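Local structure of putative ABC-transporter ATP-binding protein (Alicyclobacillus acidocaldarius, 1Z47) at residues B[81-84]-B[85-88]; B[57-61]-B[62-66]; B[103-106]-B[107-111]; B[189-192]-B[193-197]; B[71-75]-B[76-80]. The protein probably binds and hydrolyses ATP as the nucleotide-binding subunit of an ABC transporter thought to import sulfate. All blocks are in the same frame, centred on the assembly; numbering follows the deposited sequence.

Interaction 1 (B[81-84]-B[85-88]); sequences DLPP and QKRN
R87 sends CG off anti to its own carbonyl carbon (chi1 -54°) and then runs extended to NE, which carries the guanidinium back over the turn to the carbonyl of L82. The segments form two overlapping beta turns, P83-K86 and P84-R87, the second of type I, in the loop between strands 77-78 and 89-93 of the ABC ATPase domain. Two backbone bonds close them: K86 N donates to P83 O at 2.9 Å, and R87 N to P84 O at 3.0 Å, the straighter of the two. The prolines have no N-H to give, and here they serve as acceptors through their carbonyls. On one flank K86, with CG anti to the backbone N (chi1 -177°), lays its CG against L82, 3.6 Å from CD2, while its CB meets P83 CG at 3.7 Å. Q85 CG touches P83 CG too, so both stems meet at one ring carbon. The guanidinium belongs to the buried side: its NH1 donates to L60 O at the end of helix 54-62, linking the turn to that helix. Its other side bonds side-on to a single oxygen, and this double grip limits rotation of the planar group. L82 O lies tilted from the guanidinium plane and receives R87 NE at 3.1 Å from above its carbonyl plane, and R87 NH2 at 3.2 Å within that plane.

Interaction 2 (B[57-61]-B[62-66]); sequences ILRLI and AGLER
R59 and E65 meet where the backbone leaves helix 54-62, which probably leads out of the P-loop (Walker A): A62 N still makes the regular bond to L58 O, whereas R59 O receives both G63 N at 2.9 Å and E65 N at 3.3 Å, from opposite faces of its carbonyl plane, with a weak third bond from L64 N. This is a glycine-ended helix C-terminus: G63, the first non-helical residue, has positive phi (101°), where a CB would be jammed against the preceding carbonyl oxygen. R59, bent at chi3 (58°), folds its guanidinium back over this turn. L64 CB lies over one face of that group, toward its rim, and L64 CD1 is 3.4 Å from R59 NH2. At the edge, within the guanidinium plane, E65 OE1 takes a 3.2 Å salt bridge from R59 NH1 and a weaker bond from NE. The carboxylate stands steeply to the guanidinium, so OE1 is approached from above the carboxylate plane. E65 CG also packs on R59 CB, 3.6 Å away, giving the ion pair an aliphatic base. L60 CD1 touches E65 O, and a water bridges the carbonyls, donating to L60 O at 2.8 Å and to E65 O at 2.6 Å. On its inner faces the helix packs L60 and I61 against F17 of strand 15-22, and L58 and A62 against L168 of strand 166-170.

Interaction 3 (B[103-106]-B[107-111]); sequences TVYD and NVSFG
N107 closes the tight side of this short helix start by gripping T103 O twice: its backbone N donates at 2.8 Å, nearly in line with the carbonyl, and its side-chain ND2 donates at 3.1 Å from above the carbonyl plane. T103 is the N-cap of helix 104-109, and its OG1 accepts D106 N at 3.3 Å, a capping bond. The amide of N107 is fixed from its other end too, since OD1 accepts from F99 N in the preceding loop. With an alanine here, F99 N would probably lose its acceptor and T103 O its second donor, and the loop before the helix would be held less firmly to the first turn. V108 N continues the regular pattern with a bond to V104 O at 3.0 Å. The far side is looser. S109 N still reaches Y105 O at 3.0 Å, but with OG between its backbone N and carbonyl carbon (chi1 72°), the hydroxyl makes a weak bond to D106 O. F110 N adds another weak bond to D106 O, and the exposed F110 ring leads away to meet F99 edge-to-face. V104 and V108 face V154 of helix 148-160, while Y105 and S109 lean on V126 of helix 119-132, so the short helix packs against both.

Interaction 4 (B[189-192]-B[193-197]); sequences RQVH and DEMGV
D193 OD2 is gripped by R189 through two nitrogens: NH2 donates at 3.0 Å to the syn lone pair, and NE adds a weak bond at 3.2 Å while also reaching OD1 weakly. This is an i to i+4 salt bridge on the last turns of helix 178-195. R189 starts with CG anti to the backbone N (chi1 -177°) and bends at chi2 and chi3 to bring the guanidinium beside the carboxylate, the two planes 70° apart. NH2 has a second anionic partner in D214, and NH1 donates to V212 O. The same OD2 lies at the edge of the H192 ring, 3.2 Å from CD2, while H192 ND1 bonds to S199 OG. The backbone bonds D193 N to R189 O and M195 N to V191 O carry the helix through this turn, and M195 CG lies alongside V191 CG1 at 4.0 Å. G196, at positive phi, is the first residue to leave helical angles, although its N still bonds to H192 O at 3.0 Å. Within the beta-alpha-beta unit of strand 166-170, helix 178-195 and strand 198-203, H192 and R189 pack on M43 of strand 43-47, whereas V191 and M195 turn to L160 of helix 148-160.

Interaction 5 (B[71-75]-B[76-80]); sequences DVWIG and GKRVT
D71 reaches across the hairpin to T80, whose OG1 donates to the anti lone pair of D71 OD2 at 2.8 Å. The same OD2 makes a long salt bridge to R78 NE at 3.4 Å. V72 comes next: its N donates to T80 OG1 at 2.9 Å, making that hydroxyl both donor and acceptor, and its O accepts V79 N. CG1 of V72 is pressed tightly on T80 CA, a 3.4 Å carbon contact. W73 forms the non-hydrogen-bonded pair with R78. Its CG is anti to the carbonyl carbon (chi1 -69°), which turns the indole across to R78 on the partner strand. R78 CB then sits over the six-membered ring, a CH-pi contact 3.9 Å from its centroid and 18° off the ring normal, while G76 O approaches the ring edge near CZ3. A serine in place of W73 would probably strip the stem of R78 of its aromatic cover and leave the R78 side chain freer to swing. I74 faces inward, its CD1 4.0 Å from V79 CG2, and its N donates to K77 O. G75 follows the strand at positive phi, as does G76 after it, and K77 N returns to I74 O at 3.0 Å. These glycines form the middle of a type I' turn, the tight connection of a two-residue beta hairpin, here at the edge of the antiparallel sheet that also holds strand 15-22.

How the interactions relate
From the N terminus, interaction 2 closes the end of helix 54-62, interaction 5 folds the 71-80 hairpin, and interaction 1 turns the loop that leads to strand 89-93. Interactions 3 and 4 follow. All five run in series; none nests or crosses. The first three cluster, with centres 10 to 12 Å apart: the guanidinium of R87 touches I61 as well as V79 and V72, and I61 O lies beside I74 CD1, tying helix end, hairpin and loop. The others stand apart, their centres about 20 Å or more from every other: interaction 3 on a short helix packed on helices 119-132 and 148-160, interaction 4 on the crossover helix between strands 166-170 and 198-203.

Interaction 1 (B[81-84]-B[85-88])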
# COMPACT_ATOMS: atom_id res chain seq x y z
N ASP B 81 17.02 -27.62 17.08
CA ASP B 81 16.49 -27.86 18.41
C ASP B 81 16.91 -26.85 19.48
O ASP B 81 16.76 -27.11 20.68
CB ASP B 81 16.84 -29.28 18.84
CG ASP B 81 16.22 -30.34 17.92
OD1 ASP B 81 16.63 -31.52 18.01
OD2 ASP B 81 15.33 -29.98 17.12
N LEU B 82 17.41 -25.70 19.06
CA LEU B 82 17.81 -24.69 20.03
C LEU B 82 16.71 -23.64 20.20
O LEU B 82 16.03 -23.29 19.23
CB LEU B 82 19.11 -24.02 19.58
CG LEU B 82 20.30 -24.98 19.45
CD1 LEU B 82 21.49 -24.25 18.84
CD2 LEU B 82 20.63 -25.55 20.81
N PRO B 83 16.50 -23.15 21.43
CA PRO B 83 15.47 -22.14 21.68
C PRO B 83 15.86 -20.77 21.11
O PRO B 83 17.02 -20.54 20.75
CB PRO B 83 15.35 -22.13 23.20
CG PRO B 83 16.73 -22.49 23.64
CD PRO B 83 17.07 -23.62 22.71
N PRO B 84 14.90 -19.84 21.01
CA PRO B 84 15.17 -18.50 20.48
C PRO B 84 16.36 -17.84 21.15
O PRO B 84 17.23 -17.27 20.49
CB PRO B 84 13.87 -17.76 20.76
CG PRO B 84 12.84 -18.85 20.67
CD PRO B 84 13.50 -19.96 21.45
N GLN B 85 16.39 -17.91 22.48
CA GLN B 85 17.45 -17.31 23.28
C GLN B 85 18.83 -17.85 22.88
O GLN B 85 19.83 -17.13 22.95
CB GLN B 85 17.21 -17.62 24.76
CG GLN B 85 17.41 -19.10 25.09
CD GLN B 85 17.11 -19.44 26.53
OE1 GLN B 85 15.96 -19.37 26.97
NE2 GLN B 85 18.15 -19.81 27.28
N LYS B 86 18.87 -19.11 22.46
CA LYS B 86 20.10 -19.79 22.07
C LYS B 86 20.56 -19.50 20.64
O LYS B 86 21.64 -19.96 20.23
CB LYS B 86 19.92 -21.30 22.26
CG LYS B 86 21.15 -22.14 21.97
CD LYS B 86 22.35 -21.75 22.84
CE LYS B 86 23.46 -22.79 22.74
NZ LYS B 86 23.05 -24.11 23.32
N ARG B 87 19.77 -18.74 19.89
CA ARG B 87 20.16 -18.44 18.52
C ARG B 87 20.69 -17.02 18.40
O ARG B 87 20.35 -16.15 19.21
CB ARG B 87 18.97 -18.65 17.57
CG ARG B 87 18.34 -20.04 17.68
CD ARG B 87 17.29 -20.29 16.60
NE ARG B 87 16.66 -21.61 16.74
CZ ARG B 87 15.85 -22.17 15.84
NH1 ARG B 87 15.56 -21.52 14.72
NH2 ARG B 87 15.35 -23.37 16.06
N ASN B 88 21.52 -16.78 17.40
CA ASN B 88 22.11 -15.46 17.19
C ASN B 88 21.15 -14.61 16.36
O ASN B 88 21.52 -14.08 15.30
CB ASN B 88 23.45 -15.63 16.46
CG ASN B 88 24.52 -14.69 16.99
OD1 ASN B 88 24.58 -13.52 16.61
ND2 ASN B 88 25.38 -15.21 17.86

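Interaction 2 (B[57-61]-B[62-66])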
# COMPACT_ATOMS: atom_id res chain seq x y z
N ILE B 57 7.56 -19.82 8.61
CA ILE B 57 8.98 -19.85 8.25
C ILE B 57 9.78 -18.86 9.12
O ILE B 57 10.83 -19.21 9.68
CB ILE B 57 9.19 -19.51 6.75
CG1 ILE B 57 8.73 -20.72 5.89
CG2 ILE B 57 10.65 -19.14 6.48
CD1 ILE B 57 8.88 -20.50 4.38
N LEU B 58 9.30 -17.62 9.22
CA LEU B 58 9.98 -16.62 10.05
C LEU B 58 10.10 -17.16 11.48
O LEU B 58 11.18 -17.08 12.09
CB LEU B 58 9.18 -15.30 10.07
CG LEU B 58 10.03 -14.13 10.56
CD1 LEU B 58 10.91 -13.62 9.42
CD2 LEU B 58 9.11 -13.03 11.13
N ARG B 59 9.01 -17.73 12.01
CA ARG B 59 9.01 -18.29 13.36
C ARG B 59 9.93 -19.53 13.48
O ARG B 59 10.47 -19.79 14.56
CB ARG B 59 7.59 -18.63 13.79
CG ARG B 59 6.69 -17.40 13.93
CD ARG B 59 5.23 -17.78 14.12
NE ARG B 59 5.06 -18.61 15.30
CZ ARG B 59 5.30 -18.20 16.55
NH1 ARG B 59 5.13 -19.04 17.57
NH2 ARG B 59 5.69 -16.95 16.77
N LEU B 60 10.10 -20.28 12.39
CA LEU B 60 10.99 -21.45 12.40
C LEU B 60 12.44 -20.99 12.50
O LEU B 60 13.28 -21.70 13.05
CB LEU B 60 10.85 -22.28 11.11
CG LEU B 60 10.04 -23.58 11.02
CD1 LEU B 60 10.22 -24.41 12.28
CD2 LEU B 60 8.59 -23.27 10.80
N ILE B 61 12.74 -19.81 11.95
CA ILE B 61 14.09 -19.27 12.01
C ILE B 61 14.35 -18.75 13.43
O ILE B 61 15.48 -18.83 13.95
CB ILE B 61 14.29 -18.11 11.02
CG1 ILE B 61 14.09 -18.59 9.58
CG2 ILE B 61 15.69 -17.52 11.18
CD1 ILE B 61 14.16 -17.47 8.54
N ALA B 62 13.31 -18.22 14.06
CA ALA B 62 13.42 -17.68 15.42
C ALA B 62 13.53 -18.78 16.47
O ALA B 62 14.17 -18.61 17.51
CB ALA B 62 12.22 -16.79 15.73
N GLY B 63 12.91 -19.92 16.21
CA GLY B 63 12.94 -20.99 17.17
C GLY B 63 11.63 -20.98 17.92
O GLY B 63 11.42 -21.78 18.82
N LEU B 64 10.74 -20.07 17.53
CA LEU B 64 9.43 -19.98 18.17
C LEU B 64 8.60 -21.19 17.77
O LEU B 64 7.63 -21.53 18.44
CB LEU B 64 8.73 -18.69 17.75
CG LEU B 64 9.34 -17.45 18.40
CD1 LEU B 64 8.87 -16.18 17.68
CD2 LEU B 64 8.94 -17.42 19.89
N GLU B 65 9.00 -21.83 16.68
CA GLU B 65 8.33 -23.03 16.17
C GLU B 65 9.43 -24.02 15.83
O GLU B 65 10.56 -23.63 15.53
CB GLU B 65 7.54 -22.71 14.90
CG GLU B 65 6.37 -21.78 15.10
CD GLU B 65 5.21 -22.45 15.80
OE1 GLU B 65 4.21 -21.76 16.09
OE2 GLU B 65 5.29 -23.67 16.06
N ARG B 66 9.10 -25.31 15.87
CA ARG B 66 10.08 -26.34 15.55
C ARG B 66 9.56 -27.21 14.41
O ARG B 66 8.39 -27.60 14.40
CB ARG B 66 10.35 -27.20 16.78
CG ARG B 66 11.78 -27.69 16.86
CD ARG B 66 12.58 -26.88 17.88
NE ARG B 66 12.15 -27.14 19.25
CZ ARG B 66 12.73 -26.61 20.33
NH1 ARG B 66 13.77 -25.79 20.18
NH2 ARG B 66 12.28 -26.89 21.54
O HOH W 1 12.89 -24.12 14.41

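Interaction 3 (B[103-106]-B[107-111])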
# COMPACT_ATOMS: atom_id res chain seq x y z
N THR B 103 13.02 3.99 30.25
CA THR B 103 13.38 5.01 29.29
C THR B 103 13.90 4.31 28.03
O THR B 103 14.15 3.11 28.01
CB THR B 103 14.51 5.91 29.81
OG1 THR B 103 15.64 5.09 30.14
CG2 THR B 103 14.03 6.72 31.03
N VAL B 104 14.03 5.10 26.98
CA VAL B 104 14.54 4.64 25.72
C VAL B 104 15.91 4.03 25.99
O VAL B 104 16.19 2.90 25.59
CB VAL B 104 14.63 5.82 24.77
CG1 VAL B 104 15.47 5.44 23.53
CG2 VAL B 104 13.19 6.24 24.37
N TYR B 105 16.75 4.75 26.73
CA TYR B 105 18.09 4.24 27.03
C TYR B 105 18.05 2.84 27.65
O TYR B 105 18.80 1.93 27.26
CB TYR B 105 18.81 5.17 28.01
CG TYR B 105 20.21 4.70 28.38
CD1 TYR B 105 21.34 5.29 27.80
CD2 TYR B 105 20.40 3.67 29.30
CE1 TYR B 105 22.63 4.87 28.14
CE2 TYR B 105 21.68 3.24 29.64
CZ TYR B 105 22.79 3.85 29.05
OH TYR B 105 24.06 3.43 29.39
N ASP B 106 17.19 2.66 28.63
CA ASP B 106 17.13 1.37 29.30
C ASP B 106 16.49 0.29 28.47
O ASP B 106 16.85 -0.89 28.60
CB ASP B 106 16.44 1.51 30.66
CG ASP B 106 17.30 2.25 31.66
OD1 ASP B 106 18.53 2.35 31.42
OD2 ASP B 106 16.78 2.72 32.68
N ASN B 107 15.55 0.67 27.61
CA ASN B 107 14.90 -0.30 26.73
C ASN B 107 15.96 -0.89 25.81
O ASN B 107 16.01 -2.10 25.59
CB ASN B 107 13.84 0.37 25.87
CG ASN B 107 12.44 0.14 26.40
OD1 ASN B 107 11.85 -0.92 26.19
ND2 ASN B 107 11.91 1.13 27.11
N VAL B 108 16.82 -0.01 25.28
CA VAL B 108 17.88 -0.41 24.36
C VAL B 108 19.06 -1.15 24.98
O VAL B 108 19.69 -1.97 24.31
CB VAL B 108 18.43 0.82 23.58
CG1 VAL B 108 19.72 0.46 22.86
CG2 VAL B 108 17.39 1.30 22.58
N SER B 109 19.37 -0.89 26.25
CA SER B 109 20.50 -1.56 26.89
C SER B 109 20.15 -2.97 27.34
O SER B 109 21.03 -3.80 27.58
CB SER B 109 21.02 -0.73 28.09
OG SER B 109 20.13 -0.77 29.18
N PHE B 110 18.85 -3.24 27.42
CA PHE B 110 18.31 -4.55 27.82
C PHE B 110 19.11 -5.77 27.30
O PHE B 110 19.49 -6.64 28.08
CB PHE B 110 16.87 -4.66 27.34
CG PHE B 110 16.10 -5.79 27.96
CD1 PHE B 110 15.63 -5.70 29.27
CD2 PHE B 110 15.86 -6.96 27.24
CE1 PHE B 110 14.93 -6.76 29.85
CE2 PHE B 110 15.15 -8.02 27.81
CZ PHE B 110 14.69 -7.92 29.12
N GLY B 111 19.35 -5.83 26.00
CA GLY B 111 20.08 -6.95 25.43
C GLY B 111 21.53 -7.11 25.87
O GLY B 111 21.96 -8.20 26.23

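Interaction 4 (B[189-192]-B[193-197])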
# COMPACT_ATOMS: atom_id res chain seq x y z
N ARG B 189 15.94 -0.26 5.91
CA ARG B 189 16.89 -0.61 4.85
C ARG B 189 18.23 0.09 5.08
O ARG B 189 19.28 -0.54 5.03
CB ARG B 189 16.34 -0.23 3.46
CG ARG B 189 17.25 -0.64 2.28
CD ARG B 189 17.32 -2.16 2.02
NE ARG B 189 18.67 -2.55 1.59
CZ ARG B 189 18.99 -3.58 0.80
NH1 ARG B 189 18.05 -4.38 0.31
NH2 ARG B 189 20.26 -3.82 0.52
N GLN B 190 18.21 1.39 5.36
CA GLN B 190 19.46 2.11 5.59
C GLN B 190 20.21 1.50 6.79
O GLN B 190 21.44 1.33 6.77
CB GLN B 190 19.19 3.61 5.82
CG GLN B 190 20.37 4.35 6.43
CD GLN B 190 20.12 5.84 6.61
OE1 GLN B 190 20.16 6.61 5.64
NE2 GLN B 190 19.83 6.25 7.85
N VAL B 191 19.47 1.16 7.84
CA VAL B 191 20.10 0.57 9.01
C VAL B 191 20.74 -0.78 8.61
O VAL B 191 21.91 -1.03 8.89
CB VAL B 191 19.07 0.39 10.14
CG1 VAL B 191 19.62 -0.53 11.21
CG2 VAL B 191 18.76 1.76 10.75
N HIS B 192 19.97 -1.63 7.93
CA HIS B 192 20.48 -2.92 7.48
C HIS B 192 21.80 -2.80 6.71
O HIS B 192 22.74 -3.54 6.96
CB HIS B 192 19.47 -3.61 6.56
CG HIS B 192 20.02 -4.82 5.87
ND1 HIS B 192 20.00 -6.07 6.43
CD2 HIS B 192 20.60 -4.95 4.65
CE1 HIS B 192 20.55 -6.93 5.59
NE2 HIS B 192 20.93 -6.28 4.50
N ASP B 193 21.84 -1.89 5.76
CA ASP B 193 23.04 -1.73 4.97
C ASP B 193 24.18 -1.27 5.83
O ASP B 193 25.34 -1.59 5.56
CB ASP B 193 22.77 -0.73 3.84
CG ASP B 193 21.82 -1.31 2.80
OD1 ASP B 193 21.30 -0.55 1.95
OD2 ASP B 193 21.62 -2.53 2.85
N GLU B 194 23.85 -0.56 6.90
CA GLU B 194 24.89 -0.07 7.80
C GLU B 194 25.42 -1.17 8.70
O GLU B 194 26.62 -1.41 8.74
CB GLU B 194 24.35 1.07 8.66
CG GLU B 194 25.41 1.68 9.54
CD GLU B 194 26.51 2.32 8.72
OE1 GLU B 194 27.61 2.56 9.26
OE2 GLU B 194 26.26 2.59 7.52
N MET B 195 24.53 -1.85 9.43
CA MET B 195 24.95 -2.89 10.35
C MET B 195 25.49 -4.15 9.68
O MET B 195 26.10 -4.99 10.35
CB MET B 195 23.80 -3.28 11.28
CG MET B 195 23.21 -2.13 12.11
SD MET B 195 24.39 -1.32 13.21
CE MET B 195 24.86 -2.68 14.29
N GLY B 196 25.27 -4.30 8.38
CA GLY B 196 25.76 -5.45 7.64
C GLY B 196 25.27 -6.82 8.09
O GLY B 196 25.90 -7.83 7.78
N VAL B 197 24.14 -6.85 8.79
CA VAL B 197 23.52 -8.07 9.30
C VAL B 197 22.74 -8.81 8.21
O VAL B 197 22.69 -8.37 7.07
CB VAL B 197 22.56 -7.71 10.46
CG1 VAL B 197 22.11 -8.95 11.21
CG2 VAL B 197 23.25 -6.74 11.39

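Interaction 5 (B[71-75]-B[76-80])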
# COMPACT_ATOMS: atom_id res chain seq x y z
N ASP B 71 15.68 -29.60 8.81
CA ASP B 71 16.44 -28.85 9.79
C ASP B 71 16.70 -27.41 9.38
O ASP B 71 16.63 -27.07 8.20
CB ASP B 71 17.78 -29.54 10.07
CG ASP B 71 17.62 -30.90 10.75
OD1 ASP B 71 17.56 -31.92 10.04
OD2 ASP B 71 17.54 -30.93 12.00
N VAL B 72 17.01 -26.57 10.37
CA VAL B 72 17.30 -25.16 10.13
C VAL B 72 18.73 -24.84 10.56
O VAL B 72 19.13 -25.14 11.68
CB VAL B 72 16.33 -24.23 10.89
CG1 VAL B 72 16.21 -24.67 12.34
CG2 VAL B 72 16.82 -22.79 10.80
N TRP B 73 19.47 -24.23 9.65
CA TRP B 73 20.85 -23.88 9.92
C TRP B 73 21.06 -22.38 9.90
O TRP B 73 20.43 -21.66 9.12
CB TRP B 73 21.75 -24.52 8.86
CG TRP B 73 21.83 -25.99 8.97
CD1 TRP B 73 20.80 -26.88 8.94
CD2 TRP B 73 23.02 -26.74 9.18
NE1 TRP B 73 21.28 -28.16 9.12
CE2 TRP B 73 22.64 -28.10 9.27
CE3 TRP B 73 24.37 -26.41 9.30
CZ2 TRP B 73 23.56 -29.13 9.47
CZ3 TRP B 73 25.29 -27.42 9.51
CH2 TRP B 73 24.88 -28.77 9.59
N ILE B 74 21.96 -21.91 10.75
CA ILE B 74 22.30 -20.51 10.85
C ILE B 74 23.81 -20.40 11.08
O ILE B 74 24.32 -20.89 12.08
CB ILE B 74 21.56 -19.81 12.02
CG1 ILE B 74 20.04 -19.79 11.75
CG2 ILE B 74 22.05 -18.38 12.16
CD1 ILE B 74 19.20 -19.18 12.86
N GLY B 75 24.50 -19.76 10.14
CA GLY B 75 25.94 -19.61 10.25
C GLY B 75 26.62 -20.97 10.19
O GLY B 75 27.64 -21.20 10.85
N GLY B 76 26.06 -21.87 9.38
CA GLY B 76 26.61 -23.20 9.24
C GLY B 76 26.44 -24.00 10.52
O GLY B 76 27.06 -25.04 10.71
N LYS B 77 25.57 -23.50 11.40
CA LYS B 77 25.32 -24.13 12.68
C LYS B 77 23.90 -24.69 12.81
O LYS B 77 22.92 -23.94 12.84
CB LYS B 77 25.58 -23.11 13.79
CG LYS B 77 25.27 -23.57 15.20
CD LYS B 77 25.55 -22.43 16.20
CE LYS B 77 25.21 -22.83 17.63
NZ LYS B 77 25.50 -21.73 18.60
N ARG B 78 23.79 -26.02 12.86
CA ARG B 78 22.50 -26.68 13.00
C ARG B 78 21.86 -26.24 14.32
O ARG B 78 22.34 -26.59 15.39
CB ARG B 78 22.69 -28.20 12.99
CG ARG B 78 21.42 -28.97 13.29
CD ARG B 78 21.64 -30.47 13.23
NE ARG B 78 20.46 -31.19 13.71
CZ ARG B 78 20.00 -31.12 14.95
NH1 ARG B 78 20.63 -30.37 15.85
NH2 ARG B 78 18.90 -31.78 15.30
N VAL B 79 20.77 -25.48 14.23
CA VAL B 79 20.11 -24.97 15.43
C VAL B 79 18.67 -25.44 15.58
O VAL B 79 17.95 -24.97 16.46
CB VAL B 79 20.13 -23.42 15.44
CG1 VAL B 79 21.55 -22.91 15.32
CG2 VAL B 79 19.29 -22.88 14.28
N THR B 80 18.26 -26.39 14.74
CA THR B 80 16.91 -26.91 14.76
C THR B 80 16.27 -27.07 16.13
O THR B 80 15.11 -26.72 16.32
CB THR B 80 16.82 -28.28 14.08
OG1 THR B 80 17.35 -28.20 12.76
CG2 THR B 80 15.37 -28.74 14.03